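Local coordinates for protein nucleoporin NUP159 (Saccharomyces cerevisiae, PDB 1XIP) that serves as a nuclear pore component whose N-terminal beta-propeller tethers the helicase Dbp5 to the pore for mRNA export, at residues V9-F19 with I307-S317. Numbering follows the deposited sequence.
Sequences VPTETSEDFGF and IWDSKQVIEPS
Glu12 is gripped through its backbone by strand 313-316. Its N donates to Val313 O at 2.9 Å, and its O accepts from Glu315 N at 2.8 Å. Ser14 N then donates to Glu315 O, with an N-H...O angle of 165°. Strands 11-14 and 313-316 thus form a two-stranded parallel sheet.

A charged cluster lies beside it. Lys311 NZ meets the syn lone pair of Asp309 OD2 at 2.9 Å and makes a long salt bridge to Glu12 OE1 at 3.8 Å. The lysine probably offsets the repulsion between the two carboxylates. Asp309 OD1 accepts from the backbone N of both Lys311 and Gln312, reached from opposite faces of its plane, in an Asx motif.

The Gln312 side chain crosses that of Glu12 at about a right angle, with its amide plane turned 42° from the carboxylate and NE2 3.4 Å from Glu12 CB. Glu12 CG lies anti to the backbone N (chi1 -176°), and the extended chain brings OE2 alongside Ile314 CG1. An alanine in place of Gln312 would probably open a gap beside Glu12 CB and set the Glu12 side chain freer to turn.

On the same face, Ile314 CG2 packs against Ser14 CB and Phe17 CD1, the latter at 3.9 Å. Farther along, Phe19 CE2 meets Ile307 CD1, and Val9 CG1 reaches the edge of the Trp308 ring. On the other face, Thr11 CG2 touches Glu315 CG; Thr11 OG1 is hydrogen-bonded to Asp265, and Glu315 forms a salt bridge with Arg322.

Backbone bonds therefore fix the parallel register of the N-terminal segment against a late part of the propeller, while charges and Ile314 packing secure the Glu12 face.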
ATOM      1  N   VAL A   9      -0.407 -21.379  -6.841  1.00 39.87           N
ATOM      2  CA  VAL A   9       0.399 -21.276  -5.618  1.00 38.16           C
ATOM      3  C   VAL A   9      -0.427 -21.829  -4.483  1.00 36.97           C
ATOM      4  O   VAL A   9      -1.589 -21.451  -4.334  1.00 37.18           O
ATOM      5  CB  VAL A   9       0.777 -19.818  -5.240  1.00 38.21           C
ATOM      6  CG1 VAL A   9       2.203 -19.769  -4.707  1.00 38.99           C
ATOM      7  CG2 VAL A   9       0.612 -18.868  -6.404  1.00 37.94           C
ATOM      8  N   PRO A  10       0.151 -22.706  -3.668  1.00 35.62           N
ATOM      9  CA  PRO A  10      -0.617 -23.401  -2.632  1.00 34.62           C
ATOM     10  C   PRO A  10      -0.720 -22.618  -1.312  1.00 33.37           C
ATOM     11  O   PRO A  10       0.096 -21.743  -1.039  1.00 33.32           O
ATOM     12  CB  PRO A  10       0.160 -24.711  -2.448  1.00 34.81           C
ATOM     13  CG  PRO A  10       1.411 -24.569  -3.301  1.00 35.42           C
ATOM     14  CD  PRO A  10       1.563 -23.121  -3.657  1.00 35.32           C
ATOM     15  N   THR A  11      -1.741 -22.926  -0.520  1.00 32.06           N
ATOM     16  CA  THR A  11      -1.951 -22.252   0.744  1.00 30.95           C
ATOM     17  C   THR A  11      -1.671 -23.179   1.915  1.00 30.52           C
ATOM     18  O   THR A  11      -2.282 -24.253   2.045  1.00 30.46           O
ATOM     19  CB  THR A  11      -3.372 -21.688   0.835  1.00 31.16           C
ATOM     20  OG1 THR A  11      -3.526 -20.616  -0.113  1.00 30.66           O
ATOM     21  CG2 THR A  11      -3.592 -21.009   2.202  1.00 30.93           C
ATOM     22  N   GLU A  12      -0.741 -22.748   2.761  1.00 29.57           N
ATOM     23  CA  GLU A  12      -0.383 -23.464   3.964  1.00 28.81           C
ATOM     24  C   GLU A  12      -1.269 -23.002   5.103  1.00 28.45           C
ATOM     25  O   GLU A  12      -1.437 -21.807   5.309  1.00 28.29           O
ATOM     26  CB  GLU A  12       1.084 -23.211   4.303  1.00 28.71           C
ATOM     27  CG  GLU A  12       1.601 -23.994   5.493  1.00 28.15           C
ATOM     28  CD  GLU A  12       2.945 -23.494   5.963  1.00 28.66           C
ATOM     29  OE1 GLU A  12       3.967 -24.137   5.655  1.00 29.14           O
ATOM     30  OE2 GLU A  12       2.985 -22.462   6.655  1.00 30.31           O
ATOM     31  N   THR A  13      -1.864 -23.962   5.807  1.00 28.07           N
ATOM     32  CA  THR A  13      -2.492 -23.709   7.088  1.00 27.97           C
ATOM     33  C   THR A  13      -1.419 -23.820   8.148  1.00 28.67           C
ATOM     34  O   THR A  13      -0.781 -24.860   8.293  1.00 28.28           O
ATOM     35  CB  THR A  13      -3.596 -24.728   7.356  1.00 27.62           C
ATOM     36  OG1 THR A  13      -4.509 -24.719   6.262  1.00 26.53           O
ATOM     37  CG2 THR A  13      -4.446 -24.289   8.537  1.00 26.64           C
ATOM     38  N   SER A  14      -1.206 -22.735   8.874  1.00 29.81           N
ATOM     39  CA  SER A  14      -0.140 -22.685   9.859  1.00 31.06           C
ATOM     40  C   SER A  14      -0.726 -22.494  11.236  1.00 31.67           C
ATOM     41  O   SER A  14      -1.603 -21.647  11.433  1.00 31.62           O
ATOM     42  CB  SER A  14       0.840 -21.551   9.535  1.00 31.25           C
ATOM     43  OG  SER A  14       2.000 -21.610  10.358  1.00 32.21           O
ATOM     44  N   GLU A  15      -0.243 -23.286  12.187  1.00 32.56           N
ATOM     45  CA  GLU A  15      -0.653 -23.148  13.574  1.00 33.60           C
ATOM     46  C   GLU A  15       0.319 -22.269  14.363  1.00 34.03           C
ATOM     47  O   GLU A  15       0.262 -22.210  15.605  1.00 34.48           O
ATOM     48  CB  GLU A  15      -0.794 -24.524  14.228  1.00 33.91           C
ATOM     49  CG  GLU A  15      -1.858 -24.567  15.316  1.00 34.90           C
ATOM     50  CD  GLU A  15      -2.780 -25.761  15.207  1.00 36.26           C
ATOM     51  OE1 GLU A  15      -3.152 -26.152  14.064  1.00 36.47           O
ATOM     52  OE2 GLU A  15      -3.141 -26.304  16.279  1.00 36.57           O
ATOM     53  N   ASP A  16       1.209 -21.590  13.643  1.00 34.38           N
ATOM     54  CA  ASP A  16       2.217 -20.724  14.257  1.00 34.88           C
ATOM     55  C   ASP A  16       1.987 -19.244  13.938  1.00 35.40           C
ATOM     56  O   ASP A  16       2.718 -18.387  14.411  1.00 35.33           O
ATOM     57  CB  ASP A  16       3.620 -21.127  13.805  1.00 34.66           C
ATOM     58  CG  ASP A  16       3.896 -22.599  13.991  1.00 34.71           C
ATOM     59  OD1 ASP A  16       4.600 -23.169  13.133  1.00 34.28           O
ATOM     60  OD2 ASP A  16       3.469 -23.266  14.964  1.00 34.95           O
ATOM     61  N   PHE A  17       0.976 -18.965  13.123  1.00 36.18           N
ATOM     62  CA  PHE A  17       0.680 -17.610  12.689  1.00 36.97           C
ATOM     63  C   PHE A  17      -0.721 -17.241  13.081  1.00 36.89           C
ATOM     64  O   PHE A  17      -1.650 -18.049  12.937  1.00 36.82           O
ATOM     65  CB  PHE A  17       0.806 -17.482  11.173  1.00 37.39           C
ATOM     66  CG  PHE A  17       2.204 -17.253  10.708  1.00 40.12           C
ATOM     67  CD1 PHE A  17       2.917 -18.273  10.056  1.00 42.81           C
ATOM     68  CD2 PHE A  17       2.834 -16.026  10.930  1.00 41.80           C
ATOM     69  CE1 PHE A  17       4.239 -18.065   9.629  1.00 42.81           C
ATOM     70  CE2 PHE A  17       4.148 -15.811  10.509  1.00 42.26           C
ATOM     71  CZ  PHE A  17       4.850 -16.830   9.858  1.00 42.83           C
ATOM     72  N   GLY A  18      -0.874 -16.013  13.566  1.00 36.73           N
ATOM     73  CA  GLY A  18      -2.189 -15.448  13.787  1.00 36.13           C
ATOM     74  C   GLY A  18      -2.180 -13.968  14.092  1.00 35.67           C
ATOM     75  O   GLY A  18      -1.149 -13.404  14.490  1.00 35.85           O
ATOM     76  N   PHE A  19      -3.342 -13.344  13.909  1.00 34.88           N
ATOM     77  CA  PHE A  19      -3.556 -11.970  14.310  1.00 34.01           C
ATOM     78  C   PHE A  19      -4.310 -11.919  15.633  1.00 33.60           C
ATOM     79  O   PHE A  19      -5.171 -12.754  15.899  1.00 33.39           O
ATOM     80  CB  PHE A  19      -4.324 -11.227  13.234  1.00 33.86           C
ATOM     81  CG  PHE A  19      -3.557 -11.046  11.954  1.00 34.12           C
ATOM     82  CD1 PHE A  19      -2.697  -9.954  11.781  1.00 36.12           C
ATOM     83  CD2 PHE A  19      -3.704 -11.951  10.908  1.00 33.67           C
ATOM     84  CE1 PHE A  19      -1.997  -9.774  10.579  1.00 35.51           C
ATOM     85  CE2 PHE A  19      -3.020 -11.783   9.726  1.00 34.35           C
ATOM     86  CZ  PHE A  19      -2.163 -10.687   9.554  1.00 34.83           C
ATOM     87  N   ILE A 307      -1.314 -13.032   4.303  1.00 24.25           N
ATOM     88  CA  ILE A 307       0.069 -13.222   4.711  1.00 24.63           C
ATOM     89  C   ILE A 307       0.838 -14.000   3.630  1.00 25.08           C
ATOM     90  O   ILE A 307       0.377 -15.031   3.165  1.00 25.29           O
ATOM     91  CB  ILE A 307       0.131 -13.975   6.034  1.00 24.49           C
ATOM     92  CG1 ILE A 307      -0.733 -13.289   7.093  1.00 24.95           C
ATOM     93  CG2 ILE A 307       1.551 -14.058   6.522  1.00 24.16           C
ATOM     94  CD1 ILE A 307      -0.983 -14.163   8.322  1.00 26.07           C
ATOM     95  N   TRP A 308       1.997 -13.481   3.235  1.00 25.72           N
ATOM     96  CA  TRP A 308       2.908 -14.151   2.322  1.00 26.31           C
ATOM     97  C   TRP A 308       4.203 -14.449   3.076  1.00 27.49           C
ATOM     98  O   TRP A 308       4.818 -13.538   3.622  1.00 28.04           O
ATOM     99  CB  TRP A 308       3.201 -13.238   1.138  1.00 25.89           C
ATOM    100  CG  TRP A 308       4.218 -13.795   0.209  1.00 24.97           C
ATOM    101  CD1 TRP A 308       5.531 -13.455   0.135  1.00 24.32           C
ATOM    102  CD2 TRP A 308       4.010 -14.814  -0.777  1.00 22.71           C
ATOM    103  NE1 TRP A 308       6.155 -14.198  -0.839  1.00 24.09           N
ATOM    104  CE2 TRP A 308       5.241 -15.041  -1.410  1.00 21.29           C
ATOM    105  CE3 TRP A 308       2.901 -15.573  -1.174  1.00 22.61           C
ATOM    106  CZ2 TRP A 308       5.402 -15.981  -2.418  1.00 21.08           C
ATOM    107  CZ3 TRP A 308       3.062 -16.514  -2.178  1.00 22.16           C
ATOM    108  CH2 TRP A 308       4.306 -16.709  -2.789  1.00 20.63           C
ATOM    109  N   ASP A 309       4.642 -15.708   3.134  1.00 28.55           N
ATOM    110  CA  ASP A 309       5.834 -16.043   3.924  1.00 29.28           C
ATOM    111  C   ASP A 309       7.162 -16.096   3.132  1.00 29.47           C
ATOM    112  O   ASP A 309       8.181 -16.513   3.676  1.00 29.79           O
ATOM    113  CB  ASP A 309       5.609 -17.331   4.725  1.00 28.81           C
ATOM    114  CG  ASP A 309       5.828 -18.622   3.972  1.00 30.58           C
ATOM    115  OD1 ASP A 309       6.009 -18.580   2.733  1.00 31.29           O
ATOM    116  OD2 ASP A 309       5.827 -19.708   4.594  1.00 32.68           O
ATOM    117  N   SER A 310       7.135 -15.667   1.865  1.00 29.73           N
ATOM    118  CA  SER A 310       8.314 -15.678   0.989  1.00 29.91           C
ATOM    119  C   SER A 310       8.211 -16.786  -0.078  1.00 29.84           C
ATOM    120  O   SER A 310       8.880 -16.733  -1.100  1.00 30.44           O
ATOM    121  CB  SER A 310       9.600 -15.825   1.805  1.00 30.11           C
ATOM    122  OG  SER A 310       9.982 -17.182   1.876  1.00 31.71           O
ATOM    123  N   LYS A 311       7.380 -17.795   0.202  1.00 29.52           N
ATOM    124  CA  LYS A 311       7.241 -18.940  -0.717  1.00 29.16           C
ATOM    125  C   LYS A 311       5.795 -19.368  -1.008  1.00 28.39           C
ATOM    126  O   LYS A 311       5.531 -19.958  -2.053  1.00 28.67           O
ATOM    127  CB  LYS A 311       8.029 -20.146  -0.188  1.00 29.70           C
ATOM    128  CG  LYS A 311       7.654 -20.591   1.239  1.00 31.20           C
ATOM    129  CD  LYS A 311       7.783 -22.105   1.431  1.00 33.77           C
ATOM    130  CE  LYS A 311       7.945 -22.501   2.904  1.00 35.82           C
ATOM    131  NZ  LYS A 311       6.668 -22.371   3.670  1.00 36.41           N
ATOM    132  N   GLN A 312       4.884 -19.076  -0.077  1.00 27.15           N
ATOM    133  CA  GLN A 312       3.481 -19.407  -0.233  1.00 26.25           C
ATOM    134  C   GLN A 312       2.604 -18.540   0.661  1.00 26.12           C
ATOM    135  O   GLN A 312       3.107 -17.825   1.528  1.00 25.74           O
ATOM    136  CB  GLN A 312       3.238 -20.888   0.058  1.00 26.31           C
ATOM    137  CG  GLN A 312       3.130 -21.241   1.543  1.00 26.38           C
ATOM    138  CD  GLN A 312       3.547 -22.666   1.840  1.00 26.58           C
ATOM    139  OE1 GLN A 312       4.561 -22.889   2.492  1.00 26.87           O
ATOM    140  NE2 GLN A 312       2.768 -23.632   1.366  1.00 25.37           N
ATOM    141  N   VAL A 313       1.287 -18.630   0.443  1.00 25.91           N
ATOM    142  CA  VAL A 313       0.294 -17.905   1.229  1.00 25.84           C
ATOM    143  C   VAL A 313      -0.023 -18.702   2.473  1.00 26.65           C
ATOM    144  O   VAL A 313      -0.128 -19.917   2.413  1.00 26.29           O
ATOM    145  CB  VAL A 313      -1.028 -17.682   0.416  1.00 25.46           C
ATOM    146  CG1 VAL A 313      -2.115 -17.019   1.273  1.00 24.26           C
ATOM    147  CG2 VAL A 313      -0.766 -16.869  -0.821  1.00 24.74           C
ATOM    148  N   ILE A 314      -0.188 -18.017   3.595  1.00 28.13           N
ATOM    149  CA  ILE A 314      -0.460 -18.679   4.865  1.00 30.17           C
ATOM    150  C   ILE A 314      -1.799 -18.279   5.434  1.00 31.52           C
ATOM    151  O   ILE A 314      -2.079 -17.102   5.623  1.00 32.00           O
ATOM    152  CB  ILE A 314       0.630 -18.344   5.867  1.00 30.19           C
ATOM    153  CG1 ILE A 314       1.909 -19.078   5.506  1.00 30.46           C
ATOM    154  CG2 ILE A 314       0.194 -18.667   7.298  1.00 30.71           C
ATOM    155  CD1 ILE A 314       3.099 -18.270   5.845  1.00 32.65           C
ATOM    156  N   GLU A 315      -2.630 -19.265   5.706  1.00 33.51           N
ATOM    157  CA  GLU A 315      -3.842 -19.038   6.454  1.00 35.41           C
ATOM    158  C   GLU A 315      -3.579 -19.520   7.867  1.00 36.22           C
ATOM    159  O   GLU A 315      -2.989 -20.591   8.054  1.00 35.93           O
ATOM    160  CB  GLU A 315      -5.008 -19.811   5.835  1.00 35.93           C
ATOM    161  CG  GLU A 315      -5.754 -19.066   4.728  1.00 38.83           C
ATOM    162  CD  GLU A 315      -7.182 -19.581   4.521  1.00 42.71           C
ATOM    163  OE1 GLU A 315      -7.362 -20.774   4.167  1.00 43.02           O
ATOM    164  OE2 GLU A 315      -8.136 -18.790   4.714  1.00 45.03           O
ATOM    165  N   PRO A 316      -3.977 -18.722   8.859  1.00 37.33           N
ATOM    166  CA  PRO A 316      -4.005 -19.179  10.253  1.00 38.36           C
ATOM    167  C   PRO A 316      -5.010 -20.317  10.406  1.00 39.58           C
ATOM    168  O   PRO A 316      -5.959 -20.405   9.615  1.00 39.61           O
ATOM    169  CB  PRO A 316      -4.484 -17.944  11.016  1.00 38.17           C
ATOM    170  CG  PRO A 316      -4.217 -16.809  10.108  1.00 37.70           C
ATOM    171  CD  PRO A 316      -4.412 -17.321   8.733  1.00 37.32           C
ATOM    172  N   SER A 317      -4.808 -21.173  11.404  1.00 41.16           N
ATOM    173  CA  SER A 317      -5.611 -22.392  11.544  1.00 43.01           C
ATOM    174  C   SER A 317      -6.988 -22.175  12.179  1.00 44.02           C
ATOM    175  O   SER A 317      -7.779 -23.108  12.277  1.00 44.21           O
ATOM    176  CB  SER A 317      -4.829 -23.490  12.294  1.00 42.93           C
ATOM    177  OG  SER A 317      -4.213 -22.990  13.471  1.00 43.77           O
TER